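Long-range contact in similar to hydroxylamine oxidoreductase (Kuenenia stuttgartiensis, PDB 6H5L), which probably acts as an oxidoreductase, a multihaem c-type cytochrome of the hydroxylamine oxidoreductase family that forms part of a 60-haem reductase complex in an anammox bacterium: residues A[92-97]-A[215-220]. Sequence-based numbering, arbitrary orientation.
Sequences VADWRS and RHKFSA. With HEC (heme c), chain D.
His216 ND1 and Asp94 OD2 share a water: the imidazole N-H donates to it at 2.8 Å from ND1 to the water oxygen, and the water donates a weak bond to the carboxylate. The setting is a bis-histidine haem c site of a multihaem cytochrome. His216 NE2 binds the iron at 2.0 Å, and His133, the histidine of a CxxCH motif, supplies the other axial ligand. Histidine suits the place because one nitrogen takes the metal while the other donates its proton, which helps to hold the ring's rotation and probably makes it a slightly stronger ligand. Asp94, one step further out behind the water, has a carboxylate that also takes a salt bridge, from OD2 to Arg276 NE of the second subunit, so the subunit interface reaches close to the haem.

Helix 89-97 lies against the 215-220 loop, where Asp94 CB packs on His216 CB at 3.6 Å. The next residue, Trp95, has CG anti to the backbone N (chi1 171°). Its broad indole face receives HEC CBB, 3.4 Å above the plane toward the rim, while NE1 donates a hydrogen bond to Val127 O. Arginine's long chain lets Arg215 set CD over pyrrole ring D, 3.4 Å from HEC C4D; its charged end pairs through NH1 with Asp210, and the propionate oxygen HEC O1A lies over the guanidinium face, 3.0 Å from Arg215 NE.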
loop_
_atom_site.group_PDB
_atom_site.type_symbol
_atom_site.label_atom_id
_atom_site.label_comp_id
_atom_site.label_asym_id
_atom_site.label_seq_id
_atom_site.Cartn_x
_atom_site.Cartn_y
_atom_site.Cartn_z
ATOM N N VAL A 92 -8.200 -33.409 -1.359
ATOM C CA VAL A 92 -7.641 -32.712 -2.513
ATOM C C VAL A 92 -7.224 -31.296 -2.134
ATOM O O VAL A 92 -6.163 -30.817 -2.552
ATOM C CB VAL A 92 -8.651 -32.716 -3.676
ATOM C CG1 VAL A 92 -8.119 -31.907 -4.850
ATOM C CG2 VAL A 92 -8.959 -34.142 -4.103
ATOM N N ALA A 93 -8.045 -30.607 -1.338
ATOM C CA ALA A 93 -7.695 -29.258 -0.905
ATOM C C ALA A 93 -6.384 -29.249 -0.128
ATOM O O ALA A 93 -5.547 -28.360 -0.322
ATOM C CB ALA A 93 -8.825 -28.663 -0.066
ATOM N N ASP A 94 -6.187 -30.229 0.757
ATOM C CA ASP A 94 -4.899 -30.355 1.433
ATOM C C ASP A 94 -3.784 -30.609 0.428
ATOM O O ASP A 94 -2.738 -29.950 0.464
ATOM C CB ASP A 94 -4.949 -31.480 2.469
ATOM C CG ASP A 94 -5.736 -31.104 3.703
ATOM O OD1 ASP A 94 -6.416 -30.055 3.680
ATOM O OD2 ASP A 94 -5.670 -31.856 4.699
ATOM N N TRP A 95 -3.993 -31.565 -0.480
ATOM C CA TRP A 95 -2.934 -31.968 -1.399
ATOM C C TRP A 95 -2.575 -30.846 -2.366
ATOM O O TRP A 95 -1.392 -30.620 -2.648
ATOM C CB TRP A 95 -3.351 -33.229 -2.157
ATOM C CG TRP A 95 -2.424 -33.593 -3.277
ATOM C CD1 TRP A 95 -1.191 -34.170 -3.169
ATOM C CD2 TRP A 95 -2.659 -33.410 -4.678
ATOM N NE1 TRP A 95 -0.643 -34.351 -4.415
ATOM C CE2 TRP A 95 -1.525 -33.894 -5.360
ATOM C CE3 TRP A 95 -3.719 -32.881 -5.423
ATOM C CZ2 TRP A 95 -1.419 -33.864 -6.749
ATOM C CZ3 TRP A 95 -3.612 -32.853 -6.801
ATOM C CH2 TRP A 95 -2.470 -33.342 -7.450
ATOM N N ARG A 96 -3.578 -30.126 -2.875
ATOM C CA ARG A 96 -3.309 -29.003 -3.769
ATOM C C ARG A 96 -2.517 -27.901 -3.080
ATOM O O ARG A 96 -1.802 -27.149 -3.750
ATOM C CB ARG A 96 -4.626 -28.438 -4.311
ATOM C CG ARG A 96 -5.383 -29.371 -5.234
ATOM C CD ARG A 96 -6.374 -28.599 -6.089
ATOM N NE ARG A 96 -6.101 -28.749 -7.515
ATOM C CZ ARG A 96 -6.723 -29.618 -8.304
ATOM N NH1 ARG A 96 -7.658 -30.416 -7.807
ATOM N NH2 ARG A 96 -6.412 -29.688 -9.589
ATOM N N SER A 97 -2.620 -27.799 -1.758
ATOM C CA SER A 97 -1.938 -26.765 -0.993
ATOM C C SER A 97 -0.582 -27.215 -0.457
ATOM O O SER A 97 0.134 -26.404 0.141
ATOM C CB SER A 97 -2.829 -26.304 0.164
ATOM O OG SER A 97 -2.278 -25.188 0.844
ATOM N N ARG A 215 -1.878 -35.363 7.471
ATOM C CA ARG A 215 -2.103 -36.017 6.189
ATOM C C ARG A 215 -2.449 -35.018 5.093
ATOM O O ARG A 215 -3.250 -34.099 5.297
ATOM C CB ARG A 215 -3.219 -37.056 6.311
ATOM C CG ARG A 215 -2.823 -38.427 5.811
ATOM C CD ARG A 215 -4.026 -39.277 5.450
ATOM N NE ARG A 215 -5.096 -39.216 6.441
ATOM C CZ ARG A 215 -5.125 -39.933 7.558
ATOM N NH1 ARG A 215 -4.135 -40.766 7.846
ATOM N NH2 ARG A 215 -6.149 -39.812 8.390
ATOM N N HIS A 216 -1.809 -35.200 3.938
ATOM C CA HIS A 216 -2.171 -34.586 2.665
ATOM C C HIS A 216 -1.843 -33.100 2.614
ATOM O O HIS A 216 -1.903 -32.490 1.543
ATOM C CB HIS A 216 -3.645 -34.848 2.366
ATOM C CG HIS A 216 -3.946 -36.290 2.110
ATOM N ND1 HIS A 216 -4.993 -36.955 2.712
ATOM C CD2 HIS A 216 -3.323 -37.202 1.327
ATOM C CE1 HIS A 216 -5.005 -38.212 2.303
ATOM N NE2 HIS A 216 -4.002 -38.388 1.462
ATOM N N LYS A 217 -1.460 -32.513 3.743
ATOM C CA LYS A 217 -0.769 -31.233 3.719
ATOM C C LYS A 217 0.725 -31.397 3.938
ATOM O O LYS A 217 1.509 -30.643 3.353
ATOM C CB LYS A 217 -1.343 -30.275 4.772
ATOM C CG LYS A 217 -1.913 -28.982 4.185
ATOM C CD LYS A 217 -2.142 -27.925 5.259
ATOM C CE LYS A 217 -2.556 -26.587 4.657
ATOM N NZ LYS A 217 -4.031 -26.384 4.672
ATOM N N PHE A 218 1.113 -32.385 4.746
ATOM C CA PHE A 218 2.508 -32.766 4.968
ATOM C C PHE A 218 3.392 -31.536 5.135
ATOM O O PHE A 218 4.392 -31.346 4.440
ATOM C CB PHE A 218 3.007 -33.667 3.841
ATOM C CG PHE A 218 2.270 -34.976 3.744
ATOM C CD1 PHE A 218 2.454 -35.961 4.699
ATOM C CD2 PHE A 218 1.396 -35.223 2.700
ATOM C CE1 PHE A 218 1.780 -37.167 4.616
ATOM C CE2 PHE A 218 0.721 -36.428 2.613
ATOM C CZ PHE A 218 0.914 -37.399 3.570
ATOM N N SER A 219 2.994 -30.682 6.070
ATOM C CA SER A 219 3.612 -29.377 6.258
ATOM C C SER A 219 4.737 -29.480 7.280
ATOM O O SER A 219 4.502 -29.855 8.434
ATOM C CB SER A 219 2.570 -28.356 6.708
ATOM O OG SER A 219 3.188 -27.171 7.176
ATOM N N ALA A 220 5.960 -29.150 6.852
ATOM C CA ALA A 220 7.069 -29.064 7.794
ATOM C C ALA A 220 6.834 -27.969 8.825
ATOM O O ALA A 220 7.296 -28.081 9.966
ATOM C CB ALA A 220 8.381 -28.822 7.049
HETATM FE FE HEC D . -3.424 -40.127 0.649
HETATM C CHA HEC D . -4.391 -42.015 3.324
HETATM C CHB HEC D . -6.703 -40.116 -0.482
HETATM C CHC HEC D . -2.478 -38.445 -2.171
HETATM C CHD HEC D . -0.122 -40.229 1.671
HETATM N NA HEC D . -5.216 -40.895 1.306
HETATM C C1A HEC D . -5.377 -41.691 2.421
HETATM C C2A HEC D . -6.760 -42.117 2.496
HETATM C C3A HEC D . -7.398 -41.595 1.432
HETATM C C4A HEC D . -6.440 -40.816 0.673
HETATM C CMA HEC D . -8.883 -41.743 1.027
HETATM C CAA HEC D . -7.310 -43.040 3.618
HETATM C CBA HEC D . -8.571 -42.519 4.304
HETATM C CGA HEC D . -8.366 -41.143 4.878
HETATM O O1A HEC D . -7.392 -40.946 5.649
HETATM O O2A HEC D . -9.191 -40.245 4.576
HETATM N NB HEC D . -4.404 -39.445 -1.026
HETATM C C1B HEC D . -5.764 -39.484 -1.265
HETATM C C2B HEC D . -6.028 -38.732 -2.474
HETATM C C3B HEC D . -4.862 -38.279 -2.947
HETATM C C4B HEC D . -3.820 -38.712 -2.039
HETATM C CMB HEC D . -7.423 -38.535 -3.103
HETATM C CAB HEC D . -4.631 -37.425 -4.214
HETATM C CBB HEC D . -5.175 -35.993 -4.011
HETATM N NC HEC D . -1.635 -39.464 -0.099
HETATM C C1C HEC D . -1.475 -38.798 -1.298
HETATM C C2C HEC D . -0.089 -38.399 -1.415
HETATM C C3C HEC D . 0.587 -39.007 -0.430
HETATM C C4C HEC D . -0.384 -39.614 0.466
HETATM C CMC HEC D . 0.521 -37.793 -2.699
HETATM C CAC HEC D . 2.118 -38.960 -0.202
HETATM C CBC HEC D . 2.619 -37.528 0.070
HETATM N ND HEC D . -2.401 -41.031 2.213
HETATM C C1D HEC D . -1.053 -40.818 2.503
HETATM C C2D HEC D . -0.784 -41.325 3.832
HETATM C C3D HEC D . -2.119 -41.874 4.337
HETATM C C4D HEC D . -3.062 -41.655 3.269
HETATM C CMD HEC D . 0.552 -41.321 4.601
HETATM C CAD HEC D . -2.394 -42.539 5.699
HETATM C CBD HEC D . -1.839 -43.956 5.644
HETATM C CGD HEC D . -2.305 -44.727 6.846
HETATM O O1D HEC D . -2.882 -44.105 7.776
HETATM O O2D HEC D . -2.097 -45.966 6.865
HETATM O O HOH W 1 -6.584 -35.016 4.047
#